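Local structure of Di-haem cytochrome c peroxidase family protein (Burkholderia thailandensis E264, 6NX0) at residues Ala266-Arg271 and Ser312-Ser317; Asp273-Lys278 and Gln285-Leu290; Ala291-Pro296 and Val451-Thr456; Ser303-Ser308 and Pro370-Val375. The protein is a diheme enzyme that carries two c-type hemes, reaches an unusually stable bis-Fe(IV) state and probably acts as a peroxidase that transfers electrons. One frame throughout, in Å; residues are numbered along the deposited sequence.

Contact 1 (Ala266-Arg271 and Ser312-Ser317); sequences APFSSR and SRPERS
Phe268 carries this contact from its loop, bringing its ring obliquely against Pro314 and Glu315 of a 3-10 turn. Its backbone N is hydrogen-bonded to the hydroxyl of Tyr165, whose ring meets the phenylalanine ring edge-to-face. Phe268 CB points toward 312-317, and CG anti to the carbonyl carbon (chi1 -65°) brings CD1 and CZ onto Pro314 and Glu315. Phe268 CD1 approaches closest, 3.4 Å from Pro314 CB. Farther out, Phe268 CZ reaches Glu315 CA at 3.7 Å and, at 3.8 Å, Glu315 CG. The two side chains cross at about a right angle, and Glu315 CB and CG, not its carboxylate, meet the ring. Proline suits the start of the 3-10 turn, since it needs no N-H and offers a compact apolar flank; the turn is closed by Ser317 N on Pro314 O (2.8 Å). After Ser269, which bonds to Asp459, Ser270 is the N-cap of helix 271-276: its OG caps a backbone N of the first turn and is also hydrogen-bonded to Asp273 OD2. Arg271 forms a salt bridge with Glu286. The result is a surface loop-to-loop contact in which an aromatic residue ahead of an N-capped helix packs on a proline-led 3-10 turn.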
# COMPACT_ATOMS: atom_id res chain seq x y z
N ALA A 266 -1.43 -5.11 -13.67
CA ALA A 266 -2.24 -6.06 -12.89
C ALA A 266 -2.14 -7.43 -13.56
O ALA A 266 -3.09 -7.91 -14.19
CB ALA A 266 -3.69 -5.57 -12.79
N PRO A 267 -0.98 -8.10 -13.43
CA PRO A 267 -0.72 -9.30 -14.25
C PRO A 267 -1.49 -10.54 -13.84
O PRO A 267 -1.83 -11.36 -14.72
CB PRO A 267 0.79 -9.51 -14.11
CG PRO A 267 1.35 -8.23 -13.52
CD PRO A 267 0.24 -7.63 -12.73
N PHE A 268 -1.72 -10.77 -12.55
CA PHE A 268 -2.38 -11.99 -12.06
C PHE A 268 -1.69 -13.24 -12.62
O PHE A 268 -2.31 -14.10 -13.25
CB PHE A 268 -3.87 -11.98 -12.42
CG PHE A 268 -4.65 -10.89 -11.73
CD1 PHE A 268 -4.96 -10.96 -10.38
CD2 PHE A 268 -5.11 -9.80 -12.45
CE1 PHE A 268 -5.68 -9.97 -9.75
CE2 PHE A 268 -5.84 -8.80 -11.83
CZ PHE A 268 -6.13 -8.90 -10.48
N SER A 269 -0.37 -13.32 -12.37
CA SER A 269 0.46 -14.38 -12.94
C SER A 269 1.12 -15.24 -11.87
O SER A 269 2.11 -15.92 -12.15
CB SER A 269 1.53 -13.78 -13.85
OG SER A 269 2.49 -13.05 -13.10
N SER A 270 0.57 -15.27 -10.66
CA SER A 270 1.18 -16.01 -9.57
C SER A 270 0.73 -17.47 -9.61
O SER A 270 -0.21 -17.84 -10.31
CB SER A 270 0.82 -15.39 -8.23
OG SER A 270 -0.55 -15.63 -7.92
N ARG A 271 1.41 -18.29 -8.80
CA ARG A 271 0.98 -19.68 -8.65
C ARG A 271 -0.39 -19.77 -7.97
O ARG A 271 -1.18 -20.66 -8.31
CB ARG A 271 2.03 -20.50 -7.90
CG ARG A 271 3.23 -20.81 -8.81
CD ARG A 271 4.31 -21.69 -8.15
NE ARG A 271 3.74 -22.88 -7.51
CZ ARG A 271 3.57 -23.04 -6.20
NH1 ARG A 271 3.96 -22.13 -5.32
NH2 ARG A 271 3.01 -24.15 -5.75
N SER A 312 -13.20 -18.57 -11.17
CA SER A 312 -11.85 -18.54 -11.74
C SER A 312 -11.47 -17.11 -12.11
O SER A 312 -10.82 -16.89 -13.13
CB SER A 312 -11.75 -19.44 -12.97
OG SER A 312 -12.44 -20.67 -12.79
N ARG A 313 -11.89 -16.13 -11.30
CA ARG A 313 -11.59 -14.72 -11.57
C ARG A 313 -10.60 -14.20 -10.54
O ARG A 313 -10.98 -13.87 -9.41
CB ARG A 313 -12.87 -13.88 -11.56
CG ARG A 313 -13.81 -14.22 -12.71
N PRO A 314 -9.31 -14.13 -10.87
CA PRO A 314 -8.31 -13.69 -9.89
C PRO A 314 -8.57 -12.34 -9.23
O PRO A 314 -8.11 -12.12 -8.10
CB PRO A 314 -7.03 -13.67 -10.73
CG PRO A 314 -7.51 -13.56 -12.15
CD PRO A 314 -8.67 -14.49 -12.14
N GLU A 315 -9.28 -11.40 -9.89
CA GLU A 315 -9.45 -10.09 -9.25
C GLU A 315 -10.38 -10.12 -8.06
O GLU A 315 -10.48 -9.11 -7.37
CB GLU A 315 -9.97 -9.02 -10.20
CG GLU A 315 -9.74 -9.29 -11.65
CD GLU A 315 -10.79 -10.22 -12.20
OE1 GLU A 315 -11.99 -9.87 -12.10
OE2 GLU A 315 -10.43 -11.31 -12.71
N ARG A 316 -11.08 -11.23 -7.81
CA ARG A 316 -11.78 -11.35 -6.54
C ARG A 316 -10.84 -11.73 -5.40
O ARG A 316 -11.30 -11.94 -4.28
CB ARG A 316 -12.93 -12.36 -6.67
CG ARG A 316 -14.11 -11.87 -7.54
CD ARG A 316 -15.37 -12.76 -7.42
NE ARG A 316 -16.60 -12.15 -7.94
CZ ARG A 316 -17.19 -11.08 -7.41
NH1 ARG A 316 -16.66 -10.48 -6.35
NH2 ARG A 316 -18.31 -10.59 -7.94
N SER A 317 -9.53 -11.81 -5.65
CA SER A 317 -8.55 -12.11 -4.61
C SER A 317 -7.48 -11.04 -4.65
O SER A 317 -6.39 -11.23 -5.20
CB SER A 317 -7.95 -13.49 -4.76
OG SER A 317 -8.95 -14.49 -4.57

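Contact 2 (Asp273-Lys278 and Gln285-Leu290); sequences DAYVTK and QEMRGL
Tyr275 and Met287 reach toward each other from opposite directions across the gap between two helices, and Leu290 joins them from the methionine's side. Tyrosine suits this place because a long, flat side chain is needed: the nearest CA atoms, those of Tyr275 and Met287, are 10.4 Å apart. Its CG stands anti to the backbone N (chi1 158°), which carries the ring outward to helix 284-293. Met287 starts off to one side, but its chain bends at both chi2 and chi3 and so brings the sulfur and the terminal methyl back to the ring. The sulfur sits 4.5 Å from the centroid of the tyrosine ring and 37° off the ring normal, an oblique Met-aromatic contact. Beyond the sulfur the methyl goes on to the phenolic end, with Met287 CE 3.5 Å from Tyr275 OH. Leu290 lies one helical turn farther along and uses a single branch. Its CD2 comes within 3.8 Å of Tyr275 OH and 4.1 Å of Tyr275 CE2, so the hydroxyl end of the ring is touched by both residues while no hydrogen bond crosses the contact. Flexible methionine can follow the tilted ring, whereas compact leucine, buried, also meets Phe453 of helix 444-455. Within 273-278, Asp273 O accepts from both Thr277 N and Thr277 OG1, which arrive from opposite faces of the carbonyl plane. Two consecutive helices, 271-276 and 284-293, are thus packed through a Met-aromatic pair.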
# COMPACT_ATOMS: atom_id res chain seq x y z
N ASP A 273 -2.76 -17.65 -8.62
CA ASP A 273 -3.66 -17.40 -9.74
C ASP A 273 -3.80 -18.63 -10.63
O ASP A 273 -4.88 -18.90 -11.16
CB ASP A 273 -3.17 -16.20 -10.56
CG ASP A 273 -3.21 -14.92 -9.76
OD1 ASP A 273 -4.29 -14.62 -9.19
OD2 ASP A 273 -2.16 -14.25 -9.68
N ALA A 274 -2.73 -19.41 -10.78
CA ALA A 274 -2.84 -20.64 -11.57
C ALA A 274 -3.69 -21.67 -10.85
O ALA A 274 -4.35 -22.50 -11.49
CB ALA A 274 -1.45 -21.19 -11.85
N TYR A 275 -3.67 -21.66 -9.51
CA TYR A 275 -4.53 -22.53 -8.72
C TYR A 275 -6.00 -22.11 -8.83
O TYR A 275 -6.89 -22.97 -8.86
CB TYR A 275 -4.06 -22.51 -7.27
CG TYR A 275 -5.10 -22.91 -6.25
CD1 TYR A 275 -5.36 -24.25 -6.00
CD2 TYR A 275 -5.82 -21.95 -5.55
CE1 TYR A 275 -6.31 -24.63 -5.06
CE2 TYR A 275 -6.77 -22.32 -4.61
CZ TYR A 275 -7.01 -23.66 -4.37
OH TYR A 275 -7.96 -24.03 -3.44
N VAL A 276 -6.26 -20.80 -8.89
CA VAL A 276 -7.64 -20.30 -9.01
C VAL A 276 -8.19 -20.56 -10.40
O VAL A 276 -9.35 -20.93 -10.56
CB VAL A 276 -7.69 -18.80 -8.65
CG1 VAL A 276 -9.05 -18.19 -9.03
CG2 VAL A 276 -7.43 -18.61 -7.19
N THR A 277 -7.37 -20.34 -11.43
CA THR A 277 -7.86 -20.49 -12.80
C THR A 277 -7.55 -21.88 -13.35
O THR A 277 -8.43 -22.75 -13.35
CB THR A 277 -7.26 -19.41 -13.71
OG1 THR A 277 -5.85 -19.60 -13.84
CG2 THR A 277 -7.54 -18.03 -13.14
N LYS A 278 -6.31 -22.11 -13.81
CA LYS A 278 -5.91 -23.34 -14.50
C LYS A 278 -5.95 -24.60 -13.60
O LYS A 278 -5.56 -25.70 -14.06
CB LYS A 278 -4.50 -23.17 -15.08
N GLN A 285 1.51 -28.13 1.94
CA GLN A 285 1.80 -27.09 2.92
C GLN A 285 1.12 -25.78 2.53
O GLN A 285 0.57 -25.09 3.40
CB GLN A 285 3.30 -26.87 3.05
CG GLN A 285 3.62 -25.72 3.99
CD GLN A 285 5.09 -25.46 4.15
OE1 GLN A 285 5.86 -25.54 3.19
NE2 GLN A 285 5.50 -25.14 5.37
N GLU A 286 1.20 -25.40 1.26
CA GLU A 286 0.55 -24.16 0.81
C GLU A 286 -0.96 -24.22 1.05
O GLU A 286 -1.58 -23.24 1.49
CB GLU A 286 0.88 -23.88 -0.66
CG GLU A 286 2.36 -23.47 -0.88
CD GLU A 286 2.86 -23.65 -2.29
OE1 GLU A 286 2.14 -24.20 -3.14
OE2 GLU A 286 4.00 -23.19 -2.57
N MET A 287 -1.56 -25.39 0.82
CA MET A 287 -2.98 -25.56 1.11
C MET A 287 -3.26 -25.48 2.61
O MET A 287 -4.30 -24.93 3.02
CB MET A 287 -3.47 -26.89 0.52
CG MET A 287 -3.47 -26.95 -1.00
SD MET A 287 -4.44 -25.67 -1.81
CE MET A 287 -6.11 -26.15 -1.35
N ARG A 288 -2.38 -26.01 3.47
CA ARG A 288 -2.58 -25.81 4.91
C ARG A 288 -2.56 -24.34 5.25
O ARG A 288 -3.35 -23.87 6.09
CB ARG A 288 -1.52 -26.55 5.73
CG ARG A 288 -1.65 -28.05 5.69
CD ARG A 288 -0.86 -28.68 6.81
NE ARG A 288 0.56 -28.35 6.81
CZ ARG A 288 1.48 -28.96 6.06
NH1 ARG A 288 1.13 -29.93 5.23
NH2 ARG A 288 2.74 -28.58 6.14
N GLY A 289 -1.62 -23.60 4.67
CA GLY A 289 -1.55 -22.17 4.94
C GLY A 289 -2.78 -21.41 4.47
O GLY A 289 -3.25 -20.50 5.15
N LEU A 290 -3.29 -21.76 3.29
CA LEU A 290 -4.52 -21.16 2.78
C LEU A 290 -5.67 -21.43 3.75
O LEU A 290 -6.46 -20.53 4.05
CB LEU A 290 -4.86 -21.71 1.40
CG LEU A 290 -6.22 -21.37 0.79
CD1 LEU A 290 -6.38 -19.88 0.61
CD2 LEU A 290 -6.37 -22.11 -0.53

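Contact 3 (Ala291-Pro296 and Val451-Thr456); sequences ALFRNP and VAFLRT
Phe293 and Phe453 both set CG anti to the backbone N (chi1 -165° and 170°), which sends their rings from two helices into the same buried space. The two side chains cross at about a right angle, with ring planes at 59° and centroids 5.2 Å apart, an oblique aromatic pair. Phe453 presents CE2 over one face of the Phe293 ring, toward its rim, and comes to 3.8 Å from Phe293 CG. Leu454 approaches differently: its CG is anti to the carbonyl carbon, and its CD2 branch comes obliquely to 3.9 Å from Phe293 CE2. Phenylalanine suits both places because a broad apolar plate can fill the interior without a polar group to satisfy, and the branched leucine fits beside it. Near the end of the second segment, Thr456 turns its hydroxyl back to the chain, Thr456 OG1 donating in the carbonyl plane to Phe453 O at 2.8 Å. Phe293 also touches Cys301 and His305, which bind heme c, so Phe293 of the pair borders the heme site. Among its neighbours, helix 284-293 packs on helix 444-455 through these rings and through Leu292 on Leu450, while Leu454 rests on Leu390 and Val394 of helix 390-399.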
# COMPACT_ATOMS: atom_id res chain seq x y z
N ALA A 291 -5.75 -22.65 4.27
CA ALA A 291 -6.82 -22.94 5.22
C ALA A 291 -6.65 -22.16 6.52
O ALA A 291 -7.64 -21.68 7.08
CB ALA A 291 -6.88 -24.44 5.47
N LEU A 292 -5.41 -22.01 7.01
CA LEU A 292 -5.18 -21.18 8.20
C LEU A 292 -5.57 -19.73 7.94
O LEU A 292 -6.10 -19.05 8.82
CB LEU A 292 -3.72 -21.26 8.61
CG LEU A 292 -3.34 -22.59 9.26
CD1 LEU A 292 -1.85 -22.80 9.13
CD2 LEU A 292 -3.74 -22.61 10.73
N PHE A 293 -5.24 -19.25 6.74
CA PHE A 293 -5.51 -17.87 6.33
C PHE A 293 -6.99 -17.55 6.40
O PHE A 293 -7.36 -16.41 6.72
CB PHE A 293 -4.98 -17.68 4.91
CG PHE A 293 -4.86 -16.24 4.47
CD1 PHE A 293 -5.89 -15.60 3.83
CD2 PHE A 293 -3.67 -15.56 4.68
CE1 PHE A 293 -5.75 -14.27 3.44
CE2 PHE A 293 -3.52 -14.26 4.29
CZ PHE A 293 -4.55 -13.61 3.66
N ARG A 294 -7.85 -18.54 6.12
CA ARG A 294 -9.29 -18.39 6.09
C ARG A 294 -9.98 -18.95 7.32
O ARG A 294 -11.21 -19.02 7.35
CB ARG A 294 -9.86 -19.08 4.85
CG ARG A 294 -9.43 -18.46 3.56
CD ARG A 294 -10.36 -18.86 2.43
NE ARG A 294 -10.08 -20.21 1.98
CZ ARG A 294 -10.46 -20.67 0.80
NH1 ARG A 294 -10.16 -21.92 0.44
NH2 ARG A 294 -11.13 -19.87 -0.02
N ASN A 295 -9.21 -19.38 8.32
CA ASN A 295 -9.76 -20.00 9.52
C ASN A 295 -9.99 -18.91 10.56
O ASN A 295 -9.01 -18.31 11.05
CB ASN A 295 -8.80 -21.07 10.04
CG ASN A 295 -9.32 -21.80 11.28
OD1 ASN A 295 -10.15 -21.30 12.04
ND2 ASN A 295 -8.77 -22.99 11.52
N PRO A 296 -11.24 -18.61 10.92
CA PRO A 296 -11.48 -17.48 11.83
C PRO A 296 -10.95 -17.70 13.23
O PRO A 296 -10.87 -16.75 14.02
CB PRO A 296 -13.01 -17.35 11.83
CG PRO A 296 -13.49 -18.72 11.47
CD PRO A 296 -12.49 -19.27 10.50
N VAL A 451 3.31 -18.46 5.85
CA VAL A 451 4.37 -17.92 4.98
C VAL A 451 4.41 -18.67 3.65
O VAL A 451 4.48 -18.06 2.58
CB VAL A 451 5.72 -17.97 5.70
CG1 VAL A 451 6.87 -17.62 4.73
CG2 VAL A 451 5.72 -17.06 6.90
N ALA A 452 4.34 -20.01 3.69
CA ALA A 452 4.33 -20.77 2.44
C ALA A 452 3.18 -20.34 1.54
O ALA A 452 3.33 -20.18 0.33
CB ALA A 452 4.24 -22.26 2.75
N PHE A 453 1.99 -20.11 2.12
CA PHE A 453 0.89 -19.66 1.30
C PHE A 453 1.16 -18.27 0.72
O PHE A 453 0.91 -18.03 -0.45
CB PHE A 453 -0.40 -19.67 2.11
CG PHE A 453 -1.51 -19.00 1.40
CD1 PHE A 453 -2.00 -19.51 0.22
CD2 PHE A 453 -2.05 -17.82 1.90
CE1 PHE A 453 -3.01 -18.85 -0.47
CE2 PHE A 453 -3.05 -17.16 1.22
CZ PHE A 453 -3.54 -17.66 0.04
N LEU A 454 1.66 -17.33 1.54
CA LEU A 454 1.89 -15.98 1.01
C LEU A 454 2.89 -15.99 -0.14
O LEU A 454 2.82 -15.14 -1.03
CB LEU A 454 2.37 -15.06 2.12
CG LEU A 454 1.30 -14.79 3.20
CD1 LEU A 454 1.90 -13.90 4.31
CD2 LEU A 454 0.04 -14.17 2.59
N ARG A 455 3.82 -16.93 -0.13
CA ARG A 455 4.79 -17.00 -1.22
C ARG A 455 4.15 -17.42 -2.54
O ARG A 455 4.72 -17.16 -3.60
CB ARG A 455 5.92 -17.95 -0.80
CG ARG A 455 6.78 -17.43 0.34
CD ARG A 455 7.62 -18.56 0.99
NE ARG A 455 8.50 -19.21 0.02
CZ ARG A 455 9.71 -18.76 -0.33
NH1 ARG A 455 10.19 -17.66 0.22
NH2 ARG A 455 10.42 -19.42 -1.25
N THR A 456 2.95 -18.02 -2.53
CA THR A 456 2.26 -18.34 -3.78
C THR A 456 1.67 -17.11 -4.47
O THR A 456 1.20 -17.21 -5.61
CB THR A 456 1.12 -19.36 -3.56
OG1 THR A 456 -0.03 -18.73 -2.95
CG2 THR A 456 1.59 -20.57 -2.75

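Contact 4 (Ser303-Ser308 and Pro370-Val375); sequences SCHTLS and PGLRNV. With HEC (heme c), chain C.
His305, the histidine of the CXXCH motif of a c-type cytochrome, binds the heme iron and meets Pro370 and Leu372 across the contact. His305 NE2 lies 2.1 Å from the iron, and Tyr397 supplies the other axial ligand. Just before it, Cys304 SG is joined covalently to heme CAC, with Cys301 making the second thioether attachment. Around the histidine, Leu372 CD1 covers one face of the imidazole in a CH-pi contact, 3.8 Å from the ring centroid and 16° off its normal. The other branch of the same leucine, CD2, packs on the porphyrin 3.6 Å from heme C3A, so one forked apolar side chain touches ligand ring and cofactor together. Proline suits its place by presenting a compact, puckered apolar ring to the heme: Pro370 CD is 3.3 Å from heme C3D. Farther out, Leu372 begins a type II turn that ends at Val375, whose CG2 meets heme CMA, and Leu454 supports both side chains. The rotation of the imidazole is set partly by its ND1, whose stronger partner is the backbone carbonyl of Phe319. At the ring edge, His305 ND1 also makes a weak, bent bond to Pro370 O, 3.1 Å long with an angle of 125° at the hydrogen.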
# COMPACT_ATOMS: atom_id res chain seq x y z
N SER A 303 -10.37 -11.98 7.15
CA SER A 303 -11.33 -11.00 7.64
C SER A 303 -10.95 -9.59 7.25
O SER A 303 -11.81 -8.70 7.22
CB SER A 303 -11.48 -11.10 9.15
OG SER A 303 -10.30 -10.73 9.84
N CYS A 304 -9.67 -9.35 6.94
CA CYS A 304 -9.19 -8.06 6.47
C CYS A 304 -8.56 -8.16 5.09
O CYS A 304 -8.82 -7.33 4.23
CB CYS A 304 -8.16 -7.48 7.45
SG CYS A 304 -8.88 -7.26 9.09
N HIS A 305 -7.72 -9.17 4.89
CA HIS A 305 -7.06 -9.44 3.61
C HIS A 305 -7.94 -10.40 2.81
O HIS A 305 -7.68 -11.60 2.72
CB HIS A 305 -5.68 -10.05 3.83
CG HIS A 305 -4.74 -9.20 4.63
ND1 HIS A 305 -4.04 -8.13 4.10
CD2 HIS A 305 -4.33 -9.31 5.92
CE1 HIS A 305 -3.28 -7.60 5.04
NE2 HIS A 305 -3.43 -8.30 6.15
N THR A 306 -8.96 -9.84 2.19
CA THR A 306 -10.05 -10.67 1.68
C THR A 306 -9.68 -11.39 0.39
O THR A 306 -8.84 -10.95 -0.40
CB THR A 306 -11.29 -9.82 1.44
OG1 THR A 306 -10.94 -8.79 0.53
CG2 THR A 306 -11.80 -9.22 2.71
N LEU A 307 -10.33 -12.54 0.18
CA LEU A 307 -10.08 -13.34 -1.00
C LEU A 307 -11.32 -14.18 -1.30
O LEU A 307 -12.14 -14.45 -0.42
CB LEU A 307 -8.87 -14.26 -0.85
CG LEU A 307 -8.97 -15.51 0.03
CD1 LEU A 307 -7.68 -16.32 -0.04
CD2 LEU A 307 -9.29 -15.19 1.49
N SER A 308 -11.42 -14.57 -2.56
CA SER A 308 -12.49 -15.43 -3.05
C SER A 308 -11.93 -16.17 -4.26
O SER A 308 -11.78 -15.57 -5.33
CB SER A 308 -13.72 -14.63 -3.45
OG SER A 308 -14.71 -15.51 -3.97
N PRO A 370 -3.11 -3.40 3.49
CA PRO A 370 -2.45 -3.56 2.19
C PRO A 370 -2.77 -4.90 1.57
O PRO A 370 -2.92 -5.91 2.27
CB PRO A 370 -0.96 -3.49 2.56
CG PRO A 370 -0.92 -4.06 3.94
CD PRO A 370 -2.19 -3.65 4.62
N GLY A 371 -2.84 -4.92 0.24
CA GLY A 371 -2.90 -6.19 -0.45
C GLY A 371 -1.57 -6.90 -0.30
O GLY A 371 -0.54 -6.26 -0.11
N LEU A 372 -1.61 -8.23 -0.35
CA LEU A 372 -0.46 -9.08 -0.06
C LEU A 372 0.16 -9.70 -1.30
O LEU A 372 1.10 -10.50 -1.17
CB LEU A 372 -0.87 -10.19 0.93
CG LEU A 372 -1.40 -9.66 2.27
CD1 LEU A 372 -1.72 -10.80 3.23
CD2 LEU A 372 -0.40 -8.71 2.91
N ARG A 373 -0.32 -9.38 -2.50
CA ARG A 373 0.34 -9.91 -3.69
C ARG A 373 1.76 -9.36 -3.76
O ARG A 373 2.00 -8.18 -3.51
CB ARG A 373 -0.44 -9.55 -4.95
CG ARG A 373 -1.76 -10.33 -5.03
CD ARG A 373 -2.68 -9.86 -6.10
NE ARG A 373 -3.79 -10.79 -6.35
CZ ARG A 373 -3.71 -11.85 -7.14
NH1 ARG A 373 -2.55 -12.16 -7.73
NH2 ARG A 373 -4.76 -12.63 -7.31
N ASN A 374 2.69 -10.25 -4.08
CA ASN A 374 4.14 -10.00 -4.15
C ASN A 374 4.75 -9.61 -2.82
O ASN A 374 5.88 -9.11 -2.79
CB ASN A 374 4.46 -8.97 -5.23
CG ASN A 374 4.08 -9.48 -6.58
OD1 ASN A 374 4.70 -10.45 -7.06
ND2 ASN A 374 3.06 -8.89 -7.18
N VAL A 375 4.07 -9.89 -1.70
CA VAL A 375 4.62 -9.52 -0.39
C VAL A 375 5.97 -10.18 -0.14
O VAL A 375 6.85 -9.60 0.49
CB VAL A 375 3.60 -9.82 0.72
CG1 VAL A 375 3.38 -11.32 0.90
CG2 VAL A 375 4.00 -9.13 2.04
FE HEC C . -2.41 -8.08 7.98
CHA HEC C . -0.20 -5.64 7.04
CHB HEC C . -0.25 -10.50 6.85
CHC HEC C . -4.29 -10.52 9.49
CHD HEC C . -4.77 -5.75 8.78
NA HEC C . -0.60 -8.06 7.06
C1A HEC C . 0.11 -6.93 6.73
C2A HEC C . 1.38 -7.37 6.20
C3A HEC C . 1.32 -8.70 6.05
C4A HEC C . 0.07 -9.17 6.60
CMA HEC C . 2.44 -9.63 5.62
CAA HEC C . 2.48 -6.43 5.65
CBA HEC C . 2.27 -6.13 4.18
CGA HEC C . 3.22 -5.13 3.58
O1A HEC C . 2.94 -4.75 2.40
O2A HEC C . 4.04 -4.50 4.31
NB HEC C . -2.32 -10.09 8.13
C1B HEC C . -1.36 -10.91 7.53
C2B HEC C . -1.66 -12.29 7.86
C3B HEC C . -2.74 -12.31 8.65
C4B HEC C . -3.20 -10.94 8.78
CMB HEC C . -0.87 -13.50 7.31
CAB HEC C . -3.39 -13.52 9.37
CBB HEC C . -2.37 -14.18 10.33
NC HEC C . -4.22 -8.14 8.88
C1C HEC C . -4.78 -9.24 9.50
C2C HEC C . -6.01 -8.82 10.10
C3C HEC C . -6.20 -7.52 9.82
C4C HEC C . -5.05 -7.06 9.08
CMC HEC C . -6.94 -9.81 10.83
CAC HEC C . -7.48 -6.70 10.03
CBC HEC C . -7.76 -6.62 11.55
ND HEC C . -2.48 -6.07 7.86
C1D HEC C . -3.57 -5.30 8.27
C2D HEC C . -3.17 -3.93 8.27
C3D HEC C . -1.76 -3.89 7.84
C4D HEC C . -1.40 -5.25 7.55
CMD HEC C . -4.01 -2.71 8.65
CAD HEC C . -0.87 -2.64 7.71
CBD HEC C . -0.27 -2.36 9.08
CGD HEC C . 0.89 -1.41 8.98
O1D HEC C . 1.36 -1.14 7.84
O2D HEC C . 1.46 -1.06 10.06

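Contact 1 lies at the surface, contact 2 is partly buried, and contacts 3 and 4 are in the core. Contacts 2 and 3 share helix 284-293, and contact 4 is nested in the loop that contact 3 closes. The first three are apolar across their segments, each centred on aromatic rings, whereas contact 4 adds an iron ligand, a thioether and a single weak hydrogen bond. Charge gathers between the contacts rather than across them: Asp273 of contact 2 pairs with Arg373 of contact 4. Arg373 also bonds to Ser317 O, tying the surface contact 1 to the heme-side loop, while Phe293 meets Leu372 between the two core contacts.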